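Long-range contacts in MHC class I antigen (Anolis carolinensis, PDB 7CPO), which probably presents peptide antigens to T cells, in complex with beta2-microglobulin, as other MHC class I molecules do: residues Glu201-Arg206 and Val249-Lys254; Trp219-Glu224 and Arg256-Cys261; Val225-Val230 and Thr245-Lys250; Pro187-Thr192 and Cys261-Asp266. All coordinates share one frame; numbering follows the deposited sequence.

In the fold
All four interactions lie in the membrane-proximal immunoglobulin C1-set domain, away from the alpha1/alpha2 platform that forms the peptide groove in this family. Interactions 1 and 3 share Val249 and Lys250: strand 243-251 pairs with 201-210 in one and meets the 225-230 segment in the other, their centres about 8 Å apart. Interaction 2 belongs to the facing sheet, and interaction 4 spans the gap between the sheets. The Cys205-Cys261 disulfide, with SG of Cys205 2.0 Å from SG of Cys261, ties interaction 1 to interactions 2 and 4. Trp219 of interaction 2 reaches into the same core, where its CD2 lies 3.5 Å from CG1 of Val249.

Interaction 1 of 4, residues Glu201-Arg206 and Val249-Lys254; sequences ETLICR and VKVDPK
The carbonyl oxygen of Glu201 is approached twice by the facing strand: it accepts the N-H of Val251 (N to O 2.7 Å) and is met by the CA-H of Lys250 (CA to O 3.3 Å). Val249 O is held in the same manner, by Leu203 N at 2.8 Å and by the CA-H of Thr202. With Glu201 N giving to Val251 O and Val249 N to Leu203 O, Glu201-Val251 and Leu203-Val249 form antiparallel hydrogen-bonded pairs around the non-hydrogen-bonded pair Thr202-Lys250. Aliphatic side chains suit Leu203, Val249 and Val251, which Trp219 and Tyr259 of the facing sheet touch. The Leu203 side chain crosses that of Val251 at about a right angle, CG lying 3.8 Å from CG2, a branch that chi1 (-52°) sets between backbone N and carbonyl carbon. Leu203 CB rests 4.0 Å from Val249 CG1. Glu201 ends this face, its CB beside Val251 CG2 and its carboxylate paired with Arg256 and Arg193. On the opposite face the Lys250 chain passes Thr202 at a slant, and its ammonium pairs with Glu195. The charged ends thus have salt-bridge partners elsewhere in the domain, and the bonds across the pair are those of the backbone.

Interaction 2 of 4, residues Trp219-Glu224 and Arg256-Cys261; sequences WTRDGE and RERYKC
Thr220 and Lys260 join their strands as an antiparallel hydrogen-bonded pair, and Lys260 O takes the N-H of Thr220 at 2.9 Å in a nearly straight bond (176°); the return bond from Lys260 N to Thr220 O is weak. Farther along, Arg258 O has two donors, Asp222 N at 3.0 Å and a bound water at 2.7 Å from it; the same water accepts the N-H of Gly223. That glycine holds a place in the type I' turn 221-224 where a CB would jam against the preceding carbonyl. The Asp222 carboxylate meets the edge of the Arg258 guanidinium in a salt bridge, the two planes 38° apart. NE of Arg258 reaches the syn side of OD1 at 2.9 Å, whereas the second arm, NH2 to OD2, is modelled too short to trust in detail. Arg221, extended as far as NE, lies alongside Tyr259 and gives its NE proton to Tyr259 OH at 3.3 Å; that hydroxyl is also hydrogen-bonded to Asp252. The two guanidinium groups come close, but Glu255 pairs with Arg258, which should ease the repulsion, and Arg221 has a cation-pi partner in Trp226. On the inward side, Trp219 lays its six-membered ring under Cys261, whose CB stands 4.0 Å from the ring centroid in a CH-pi contact, while NE1 is satisfied by Arg247 O. A tryptophan beside the disulfide cysteine, with Tyr-x-Cys on the partner strand, is the signature of the C and F strands of immunoglobulin domains.

Interaction 3 of 4, residues Val225-Val230 and Thr245-Lys250; sequences VWLQDV and TWRSVK
Val230 and Val249 face each other as an antiparallel non-hydrogen-bonded pair. Their side chains meet at a slant, CG2 of one 3.9 Å from CG2 of the other, and the Trp226 indole completes the apolar group: its side chain runs at about a right angle to that of Val249 and offers its edge, with CD1 4.0 Å from the valine's CG2. Flat and broad, the indole takes Gln228 CB over one of its faces. The chain folds back on itself before strand 230-237 begins, in a type II turn from Leu227 to Val230 whose third residue, Asp229, has a positive phi of 57°. In the immunoglobulin C1-set sandwich this segment carries the chain from the short strand 224-225 of one sheet into 230-237, which borders 243-251 in the other. Asp229 O then receives the N-H of Lys250 at 3.2 Å and also meets the CA-H of Val249, while CB of Asp229 lies 4.0 Å from CB of Lys250. On the other flank Arg247 is stretched out, its CG anti to the backbone N (chi1 -159°), which brings the guanidinium past Val230: CG1 lies 3.5 Å from NE, in an oblique approach. Leu227 CD2 comes instead to the guanidinium edge, 3.3 Å from NH2. In that same plane a water accepts from Arg247 NE at 3.0 Å and donates to Trp226 O, so the arginine suits this place by joining aliphatic packing to a polar link. NH2 has, besides, a long, weak ion pair with Asp218.

Interaction 4 of 4, residues Pro187-Thr192 and Cys261-Asp266; sequences PEVKVT and CHVEHD
Pro187 lays its ring against the face of His265, CG standing 4.0 Å from the imidazole centroid and 28° off the ring normal, a CH-pi contact. His265 is swung out with CG anti to the backbone N (chi1 -170°), and its rotation is held through both ring nitrogens: ND1 is hydrogen-bonded to Gly267 N and NE2 to Pro212 O. This suggests a neutral imidazole with its proton on NE2. A rigid proline fits here, since its closed ring presents CG to the imidazole face without a mobile chain. Beyond it the valines repeat one conformation. In Val189, Val191 and Val263 alike, CG1 is anti to the backbone N and CG2 anti to the carbonyl carbon; Val189 makes contact through both branches, Val191 and Val263 through CG2 alone. Val189 and Val263 run antiparallel alongside each other, their CG2 atoms 4.0 Å apart. Val191 CG2 touches Cys261 CB at 4.2 Å, and SG of that cysteine, carried toward Cys205 by an extended chi1 of 175°, lies 4.2 Å from Val189 CG1. No hydrogen bond joins the two segments; with the strand axes 9.0 Å apart, the side chains alone make the contact. Glu188, on the outer side, reaches Arg12 of beta2-microglobulin. Such face-to-face packing of opposed strands around the disulfide is the core of the immunoglobulin beta sandwich, here between its A and F strands.

Interaction 1 of 4, residues Glu201-Arg206 and Val249-Lys254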
# COMPACT_ATOMS: atom_id res chain seq x y z
N GLU A 201 -32.74 7.27 -7.21
CA GLU A 201 -31.94 6.07 -7.41
C GLU A 201 -30.46 6.43 -7.32
O GLU A 201 -30.04 7.51 -7.74
CB GLU A 201 -32.20 5.43 -8.78
CG GLU A 201 -33.50 4.66 -8.87
CD GLU A 201 -33.77 4.11 -10.27
OE1 GLU A 201 -32.96 4.37 -11.19
OE2 GLU A 201 -34.80 3.43 -10.44
N THR A 202 -29.67 5.51 -6.76
CA THR A 202 -28.22 5.59 -6.81
C THR A 202 -27.71 4.60 -7.86
O THR A 202 -27.97 3.40 -7.77
CB THR A 202 -27.58 5.30 -5.45
OG1 THR A 202 -28.10 6.20 -4.47
CG2 THR A 202 -26.05 5.49 -5.54
N LEU A 203 -27.00 5.12 -8.86
CA LEU A 203 -26.37 4.29 -9.87
C LEU A 203 -24.92 4.00 -9.46
O LEU A 203 -24.13 4.93 -9.27
CB LEU A 203 -26.42 4.97 -11.24
CG LEU A 203 -27.80 5.25 -11.87
CD1 LEU A 203 -27.67 5.70 -13.33
CD2 LEU A 203 -28.73 4.05 -11.74
N ILE A 204 -24.59 2.72 -9.31
CA ILE A 204 -23.26 2.31 -8.86
C ILE A 204 -22.46 1.75 -10.03
O ILE A 204 -22.94 0.87 -10.76
CB ILE A 204 -23.33 1.27 -7.73
CG1 ILE A 204 -24.09 1.86 -6.54
CG2 ILE A 204 -21.93 0.83 -7.32
CD1 ILE A 204 -24.37 0.85 -5.47
N CYS A 205 -21.25 2.26 -10.22
CA CYS A 205 -20.34 1.74 -11.23
C CYS A 205 -19.21 0.98 -10.54
O CYS A 205 -18.35 1.59 -9.90
CB CYS A 205 -19.81 2.88 -12.09
SG CYS A 205 -18.78 2.28 -13.40
N ARG A 206 -19.22 -0.36 -10.65
CA ARG A 206 -18.15 -1.20 -10.12
C ARG A 206 -17.13 -1.45 -11.22
O ARG A 206 -17.48 -1.87 -12.32
CB ARG A 206 -18.67 -2.55 -9.60
CG ARG A 206 -17.58 -3.66 -9.62
CD ARG A 206 -18.10 -5.12 -9.70
NE ARG A 206 -18.08 -5.74 -8.38
CZ ARG A 206 -17.10 -6.49 -7.91
NH1 ARG A 206 -16.03 -6.78 -8.64
NH2 ARG A 206 -17.20 -6.97 -6.68
N VAL A 249 -23.54 7.82 -8.28
CA VAL A 249 -24.24 9.08 -8.50
C VAL A 249 -25.70 8.88 -8.11
O VAL A 249 -26.27 7.80 -8.31
CB VAL A 249 -24.09 9.55 -9.97
CG1 VAL A 249 -24.60 8.50 -10.94
CG2 VAL A 249 -24.79 10.90 -10.18
N LYS A 250 -26.30 9.90 -7.51
CA LYS A 250 -27.73 9.87 -7.24
C LYS A 250 -28.44 10.49 -8.43
O LYS A 250 -28.19 11.66 -8.77
CB LYS A 250 -28.09 10.58 -5.93
CG LYS A 250 -29.51 10.22 -5.50
CD LYS A 250 -29.96 10.83 -4.17
CE LYS A 250 -29.87 9.78 -3.03
NZ LYS A 250 -30.81 8.62 -3.20
N VAL A 251 -29.29 9.71 -9.08
CA VAL A 251 -29.97 10.17 -10.28
C VAL A 251 -31.46 10.17 -10.03
O VAL A 251 -31.97 9.62 -9.06
CB VAL A 251 -29.65 9.32 -11.53
CG1 VAL A 251 -28.15 9.19 -11.71
CG2 VAL A 251 -30.36 7.97 -11.44
N ASP A 252 -32.13 10.71 -10.96
CA ASP A 252 -33.41 11.35 -10.83
C ASP A 252 -34.52 10.40 -11.24
O ASP A 252 -34.27 9.36 -11.87
CB ASP A 252 -33.39 12.61 -11.69
CG ASP A 252 -32.01 13.30 -11.68
OD1 ASP A 252 -31.64 13.93 -10.66
OD2 ASP A 252 -31.28 13.16 -12.69
N PRO A 253 -35.77 10.70 -10.87
CA PRO A 253 -36.88 9.94 -11.42
C PRO A 253 -36.90 10.16 -12.92
O PRO A 253 -36.67 11.27 -13.40
CB PRO A 253 -38.12 10.53 -10.73
CG PRO A 253 -37.63 11.58 -9.78
CD PRO A 253 -36.24 11.93 -10.19
N LYS A 254 -37.12 9.07 -13.67
CA LYS A 254 -37.39 9.12 -15.09
C LYS A 254 -36.18 9.54 -15.91
O LYS A 254 -36.31 9.75 -17.11
CB LYS A 254 -38.53 10.09 -15.44
CG LYS A 254 -39.83 9.94 -14.62
CD LYS A 254 -40.83 9.04 -15.30
CE LYS A 254 -41.85 9.89 -16.03
NZ LYS A 254 -42.27 9.23 -17.29

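Interaction 2 of 4, residues Trp219-Glu224 and Arg256-Cys261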
# COMPACT_ATOMS: atom_id res chain seq x y z
N TRP A 219 -18.63 9.50 -13.79
CA TRP A 219 -20.00 9.52 -14.26
C TRP A 219 -20.22 10.72 -15.19
O TRP A 219 -19.82 11.85 -14.88
CB TRP A 219 -20.96 9.56 -13.08
CG TRP A 219 -21.25 8.22 -12.55
CD1 TRP A 219 -20.75 7.65 -11.41
CD2 TRP A 219 -22.12 7.26 -13.14
NE1 TRP A 219 -21.26 6.39 -11.26
CE2 TRP A 219 -22.11 6.12 -12.31
CE3 TRP A 219 -22.92 7.24 -14.29
CZ2 TRP A 219 -22.85 4.97 -12.59
CZ3 TRP A 219 -23.66 6.11 -14.58
CH2 TRP A 219 -23.63 4.99 -13.73
N THR A 220 -20.83 10.46 -16.33
CA THR A 220 -21.19 11.54 -17.24
C THR A 220 -22.70 11.75 -17.25
O THR A 220 -23.49 10.89 -16.84
CB THR A 220 -20.66 11.26 -18.65
OG1 THR A 220 -21.05 9.95 -19.07
CG2 THR A 220 -19.16 11.33 -18.64
N ARG A 221 -23.09 12.95 -17.67
CA ARG A 221 -24.48 13.35 -17.79
C ARG A 221 -24.60 14.05 -19.13
O ARG A 221 -23.94 15.06 -19.35
CB ARG A 221 -24.89 14.29 -16.65
CG ARG A 221 -26.34 14.77 -16.63
CD ARG A 221 -26.53 15.61 -15.39
NE ARG A 221 -27.89 16.08 -15.20
CZ ARG A 221 -28.31 17.31 -15.48
NH1 ARG A 221 -27.48 18.22 -15.98
NH2 ARG A 221 -29.57 17.63 -15.25
N ASP A 222 -25.40 13.48 -20.04
CA ASP A 222 -25.43 13.93 -21.44
C ASP A 222 -24.01 14.07 -21.98
O ASP A 222 -23.69 15.02 -22.70
CB ASP A 222 -26.18 15.25 -21.62
CG ASP A 222 -27.61 15.19 -21.12
OD1 ASP A 222 -28.16 14.08 -20.96
OD2 ASP A 222 -28.20 16.28 -20.92
N GLY A 223 -23.14 13.14 -21.60
CA GLY A 223 -21.80 13.09 -22.11
C GLY A 223 -20.77 13.88 -21.34
O GLY A 223 -19.57 13.67 -21.56
N GLU A 224 -21.19 14.78 -20.45
CA GLU A 224 -20.28 15.66 -19.73
C GLU A 224 -19.93 15.10 -18.35
O GLU A 224 -20.76 14.47 -17.69
CB GLU A 224 -20.90 17.05 -19.56
CG GLU A 224 -21.28 17.77 -20.87
CD GLU A 224 -20.10 17.96 -21.81
OE1 GLU A 224 -20.11 17.35 -22.91
OE2 GLU A 224 -19.17 18.73 -21.46
N ARG A 256 -32.85 8.12 -15.90
CA ARG A 256 -31.72 7.20 -15.80
C ARG A 256 -30.80 7.27 -17.02
O ARG A 256 -29.57 7.26 -16.87
CB ARG A 256 -32.24 5.78 -15.63
CG ARG A 256 -31.48 5.02 -14.58
CD ARG A 256 -32.02 3.64 -14.42
NE ARG A 256 -33.19 3.62 -13.56
CZ ARG A 256 -34.44 3.61 -14.02
NH1 ARG A 256 -34.68 3.64 -15.33
NH2 ARG A 256 -35.45 3.58 -13.16
N GLU A 257 -31.38 7.35 -18.22
CA GLU A 257 -30.65 7.19 -19.48
C GLU A 257 -29.68 8.33 -19.79
O GLU A 257 -28.96 8.25 -20.79
CB GLU A 257 -31.65 7.07 -20.65
CG GLU A 257 -32.35 8.39 -21.03
CD GLU A 257 -33.41 8.83 -20.01
OE1 GLU A 257 -33.70 8.08 -19.05
OE2 GLU A 257 -33.97 9.94 -20.19
N ARG A 258 -29.67 9.39 -18.99
CA ARG A 258 -28.71 10.46 -19.21
C ARG A 258 -27.34 10.14 -18.62
O ARG A 258 -26.36 10.82 -18.96
CB ARG A 258 -29.24 11.76 -18.61
CG ARG A 258 -30.54 12.29 -19.24
CD ARG A 258 -30.97 13.62 -18.61
NE ARG A 258 -30.24 14.78 -19.11
CZ ARG A 258 -30.26 15.99 -18.55
NH1 ARG A 258 -30.98 16.21 -17.46
NH2 ARG A 258 -29.57 16.99 -19.09
N TYR A 259 -27.23 9.11 -17.77
CA TYR A 259 -26.02 8.81 -17.02
C TYR A 259 -25.34 7.54 -17.52
O TYR A 259 -25.98 6.50 -17.68
CB TYR A 259 -26.34 8.68 -15.53
CG TYR A 259 -26.93 9.93 -14.97
CD1 TYR A 259 -28.29 10.19 -15.06
CD2 TYR A 259 -26.13 10.88 -14.36
CE1 TYR A 259 -28.83 11.35 -14.55
CE2 TYR A 259 -26.66 12.03 -13.85
CZ TYR A 259 -28.00 12.27 -13.94
OH TYR A 259 -28.51 13.43 -13.42
N LYS A 260 -24.03 7.65 -17.73
CA LYS A 260 -23.17 6.56 -18.17
C LYS A 260 -21.91 6.58 -17.33
O LYS A 260 -21.46 7.66 -16.93
CB LYS A 260 -22.81 6.70 -19.65
CG LYS A 260 -23.93 6.35 -20.60
CD LYS A 260 -23.58 6.71 -22.03
CE LYS A 260 -24.84 6.75 -22.87
NZ LYS A 260 -25.12 5.45 -23.50
N CYS A 261 -21.36 5.42 -17.05
CA CYS A 261 -20.10 5.34 -16.32
C CYS A 261 -18.96 5.33 -17.33
O CYS A 261 -18.84 4.41 -18.14
CB CYS A 261 -20.07 4.11 -15.43
SG CYS A 261 -18.49 3.87 -14.62
O HOH W 1 -24.06 10.43 -20.40

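Interaction 3 of 4, residues Val225-Val230 and Thr245-Lys250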
# COMPACT_ATOMS: atom_id res chain seq x y z
N VAL A 225 -18.69 15.36 -17.90
CA VAL A 225 -18.28 14.89 -16.58
C VAL A 225 -19.15 15.52 -15.52
O VAL A 225 -19.43 16.73 -15.55
CB VAL A 225 -16.79 15.18 -16.33
CG1 VAL A 225 -16.40 14.81 -14.90
CG2 VAL A 225 -15.89 14.44 -17.33
N TRP A 226 -19.58 14.72 -14.55
CA TRP A 226 -20.58 15.13 -13.58
C TRP A 226 -20.12 14.73 -12.18
O TRP A 226 -19.73 13.58 -11.96
CB TRP A 226 -21.95 14.51 -13.91
CG TRP A 226 -23.12 14.98 -13.08
CD1 TRP A 226 -23.73 14.29 -12.07
CD2 TRP A 226 -23.85 16.21 -13.23
NE1 TRP A 226 -24.79 15.02 -11.56
CE2 TRP A 226 -24.88 16.20 -12.26
CE3 TRP A 226 -23.74 17.31 -14.08
CZ2 TRP A 226 -25.78 17.25 -12.11
CZ3 TRP A 226 -24.63 18.36 -13.93
CH2 TRP A 226 -25.64 18.32 -12.96
N LEU A 227 -20.14 15.69 -11.25
CA LEU A 227 -19.63 15.46 -9.91
C LEU A 227 -20.63 15.78 -8.82
O LEU A 227 -20.32 15.63 -7.64
CB LEU A 227 -18.35 16.29 -9.67
CG LEU A 227 -17.20 15.85 -10.57
CD1 LEU A 227 -16.32 17.03 -10.96
CD2 LEU A 227 -16.40 14.77 -9.90
N GLN A 228 -21.83 16.21 -9.18
CA GLN A 228 -22.85 16.46 -8.18
C GLN A 228 -23.41 15.14 -7.67
O GLN A 228 -23.78 14.26 -8.46
CB GLN A 228 -23.96 17.32 -8.79
CG GLN A 228 -25.20 17.44 -7.96
CD GLN A 228 -26.22 18.34 -8.63
OE1 GLN A 228 -25.88 19.40 -9.15
NE2 GLN A 228 -27.48 17.92 -8.61
N ASP A 229 -23.46 15.00 -6.34
CA ASP A 229 -23.98 13.78 -5.72
C ASP A 229 -23.21 12.55 -6.19
O ASP A 229 -23.78 11.48 -6.41
CB ASP A 229 -25.48 13.64 -5.98
CG ASP A 229 -26.30 14.70 -5.25
OD1 ASP A 229 -26.12 14.82 -4.01
OD2 ASP A 229 -27.11 15.40 -5.89
N VAL A 230 -21.90 12.71 -6.37
CA VAL A 230 -21.03 11.65 -6.84
C VAL A 230 -20.05 11.28 -5.73
O VAL A 230 -19.35 12.14 -5.19
CB VAL A 230 -20.28 12.06 -8.11
CG1 VAL A 230 -19.35 10.93 -8.53
CG2 VAL A 230 -21.27 12.35 -9.22
N THR A 245 -12.43 -0.65 -7.52
CA THR A 245 -13.03 0.55 -6.95
C THR A 245 -14.47 0.69 -7.46
O THR A 245 -14.93 -0.09 -8.29
CB THR A 245 -12.21 1.80 -7.27
OG1 THR A 245 -12.69 2.90 -6.51
CG2 THR A 245 -12.31 2.13 -8.73
N TRP A 246 -15.17 1.71 -6.95
CA TRP A 246 -16.52 2.03 -7.41
C TRP A 246 -16.74 3.54 -7.40
O TRP A 246 -16.04 4.30 -6.74
CB TRP A 246 -17.59 1.35 -6.55
CG TRP A 246 -17.57 1.76 -5.12
CD1 TRP A 246 -16.98 1.08 -4.08
CD2 TRP A 246 -18.18 2.91 -4.54
NE1 TRP A 246 -17.18 1.76 -2.90
CE2 TRP A 246 -17.91 2.88 -3.16
CE3 TRP A 246 -18.93 3.98 -5.07
CZ2 TRP A 246 -18.37 3.88 -2.29
CZ3 TRP A 246 -19.37 4.97 -4.20
CH2 TRP A 246 -19.09 4.91 -2.83
N ARG A 247 -17.75 3.95 -8.17
CA ARG A 247 -18.18 5.34 -8.24
C ARG A 247 -19.69 5.39 -8.42
O ARG A 247 -20.24 4.67 -9.25
CB ARG A 247 -17.50 6.06 -9.40
CG ARG A 247 -17.49 7.55 -9.26
CD ARG A 247 -16.73 8.14 -10.42
NE ARG A 247 -16.61 9.59 -10.34
CZ ARG A 247 -15.68 10.23 -9.64
NH1 ARG A 247 -14.78 9.55 -8.94
NH2 ARG A 247 -15.64 11.56 -9.65
N SER A 248 -20.34 6.25 -7.64
CA SER A 248 -21.79 6.33 -7.56
C SER A 248 -22.28 7.74 -7.87
O SER A 248 -21.54 8.73 -7.74
CB SER A 248 -22.29 5.92 -6.18
OG SER A 248 -21.87 6.87 -5.22
N VAL A 249 -23.54 7.82 -8.28
CA VAL A 249 -24.24 9.08 -8.50
C VAL A 249 -25.70 8.88 -8.11
O VAL A 249 -26.27 7.80 -8.31
CB VAL A 249 -24.09 9.55 -9.97
CG1 VAL A 249 -24.60 8.50 -10.94
CG2 VAL A 249 -24.79 10.90 -10.18
N LYS A 250 -26.30 9.90 -7.51
CA LYS A 250 -27.73 9.87 -7.24
C LYS A 250 -28.44 10.49 -8.43
O LYS A 250 -28.19 11.66 -8.77
CB LYS A 250 -28.09 10.58 -5.93
CG LYS A 250 -29.51 10.22 -5.50
CD LYS A 250 -29.96 10.83 -4.17
CE LYS A 250 -29.87 9.78 -3.03
NZ LYS A 250 -30.81 8.62 -3.20
O HOH W 2 -17.93 11.74 -11.91

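Interaction 4 of 4, residues Pro187-Thr192 and Cys261-Asp266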
# COMPACT_ATOMS: atom_id res chain seq x y z
N PRO A 187 -10.01 -3.52 -17.28
CA PRO A 187 -11.08 -3.27 -16.31
C PRO A 187 -12.37 -3.98 -16.69
O PRO A 187 -12.70 -4.15 -17.87
CB PRO A 187 -11.26 -1.75 -16.35
CG PRO A 187 -10.01 -1.22 -16.96
CD PRO A 187 -9.52 -2.27 -17.89
N GLU A 188 -13.10 -4.39 -15.66
CA GLU A 188 -14.39 -5.06 -15.77
C GLU A 188 -15.41 -4.13 -15.13
O GLU A 188 -15.42 -3.98 -13.90
CB GLU A 188 -14.35 -6.43 -15.09
CG GLU A 188 -13.19 -7.34 -15.55
CD GLU A 188 -12.49 -8.12 -14.42
OE1 GLU A 188 -13.10 -8.39 -13.36
OE2 GLU A 188 -11.30 -8.48 -14.60
N VAL A 189 -16.26 -3.51 -15.96
CA VAL A 189 -17.15 -2.42 -15.56
C VAL A 189 -18.59 -2.93 -15.51
O VAL A 189 -19.12 -3.42 -16.52
CB VAL A 189 -17.06 -1.23 -16.52
CG1 VAL A 189 -17.86 -0.04 -15.96
CG2 VAL A 189 -15.62 -0.87 -16.80
N LYS A 190 -19.24 -2.77 -14.37
CA LYS A 190 -20.61 -3.22 -14.18
C LYS A 190 -21.40 -2.11 -13.51
O LYS A 190 -20.97 -1.58 -12.48
CB LYS A 190 -20.63 -4.51 -13.35
CG LYS A 190 -22.00 -4.96 -12.88
CD LYS A 190 -22.28 -6.34 -13.43
CE LYS A 190 -23.55 -6.94 -12.87
NZ LYS A 190 -23.39 -7.27 -11.44
N VAL A 191 -22.53 -1.74 -14.08
CA VAL A 191 -23.40 -0.71 -13.51
C VAL A 191 -24.59 -1.40 -12.86
O VAL A 191 -25.29 -2.18 -13.51
CB VAL A 191 -23.89 0.29 -14.57
CG1 VAL A 191 -24.70 1.39 -13.90
CG2 VAL A 191 -22.72 0.89 -15.34
N THR A 192 -24.83 -1.09 -11.59
CA THR A 192 -26.04 -1.51 -10.92
C THR A 192 -26.86 -0.28 -10.48
O THR A 192 -26.42 0.87 -10.59
CB THR A 192 -25.71 -2.40 -9.72
OG1 THR A 192 -24.79 -1.71 -8.87
CG2 THR A 192 -25.09 -3.72 -10.19
N CYS A 261 -21.36 5.42 -17.05
CA CYS A 261 -20.10 5.34 -16.32
C CYS A 261 -18.96 5.33 -17.33
O CYS A 261 -18.84 4.41 -18.14
CB CYS A 261 -20.07 4.11 -15.43
SG CYS A 261 -18.49 3.87 -14.62
N HIS A 262 -18.11 6.36 -17.28
CA HIS A 262 -17.04 6.55 -18.25
C HIS A 262 -15.69 6.14 -17.64
O HIS A 262 -15.33 6.61 -16.55
CB HIS A 262 -16.99 8.01 -18.70
CG HIS A 262 -15.92 8.28 -19.72
ND1 HIS A 262 -16.12 8.12 -21.07
CD2 HIS A 262 -14.64 8.69 -19.57
CE1 HIS A 262 -15.02 8.42 -21.72
NE2 HIS A 262 -14.10 8.77 -20.83
N VAL A 263 -14.95 5.28 -18.35
CA VAL A 263 -13.75 4.64 -17.82
C VAL A 263 -12.63 4.71 -18.86
O VAL A 263 -12.82 4.30 -20.01
CB VAL A 263 -14.01 3.17 -17.41
CG1 VAL A 263 -12.73 2.53 -16.89
CG2 VAL A 263 -15.11 3.10 -16.37
N GLU A 264 -11.47 5.22 -18.45
CA GLU A 264 -10.29 5.27 -19.30
C GLU A 264 -9.14 4.54 -18.61
O GLU A 264 -8.88 4.77 -17.42
CB GLU A 264 -9.88 6.72 -19.64
N HIS A 265 -8.45 3.69 -19.36
CA HIS A 265 -7.41 2.84 -18.78
C HIS A 265 -6.52 2.30 -19.89
O HIS A 265 -6.97 2.14 -21.03
CB HIS A 265 -8.03 1.70 -17.99
CG HIS A 265 -7.06 0.92 -17.16
ND1 HIS A 265 -6.40 -0.19 -17.64
CD2 HIS A 265 -6.65 1.08 -15.88
CE1 HIS A 265 -5.63 -0.69 -16.69
NE2 HIS A 265 -5.76 0.07 -15.61
N ASP A 266 -5.27 1.98 -19.54
CA ASP A 266 -4.35 1.37 -20.51
C ASP A 266 -4.91 0.08 -21.13
O ASP A 266 -4.54 -0.27 -22.25
CB ASP A 266 -3.01 1.06 -19.84
CG ASP A 266 -2.19 2.31 -19.54
OD1 ASP A 266 -2.64 3.44 -19.83
OD2 ASP A 266 -1.07 2.13 -19.01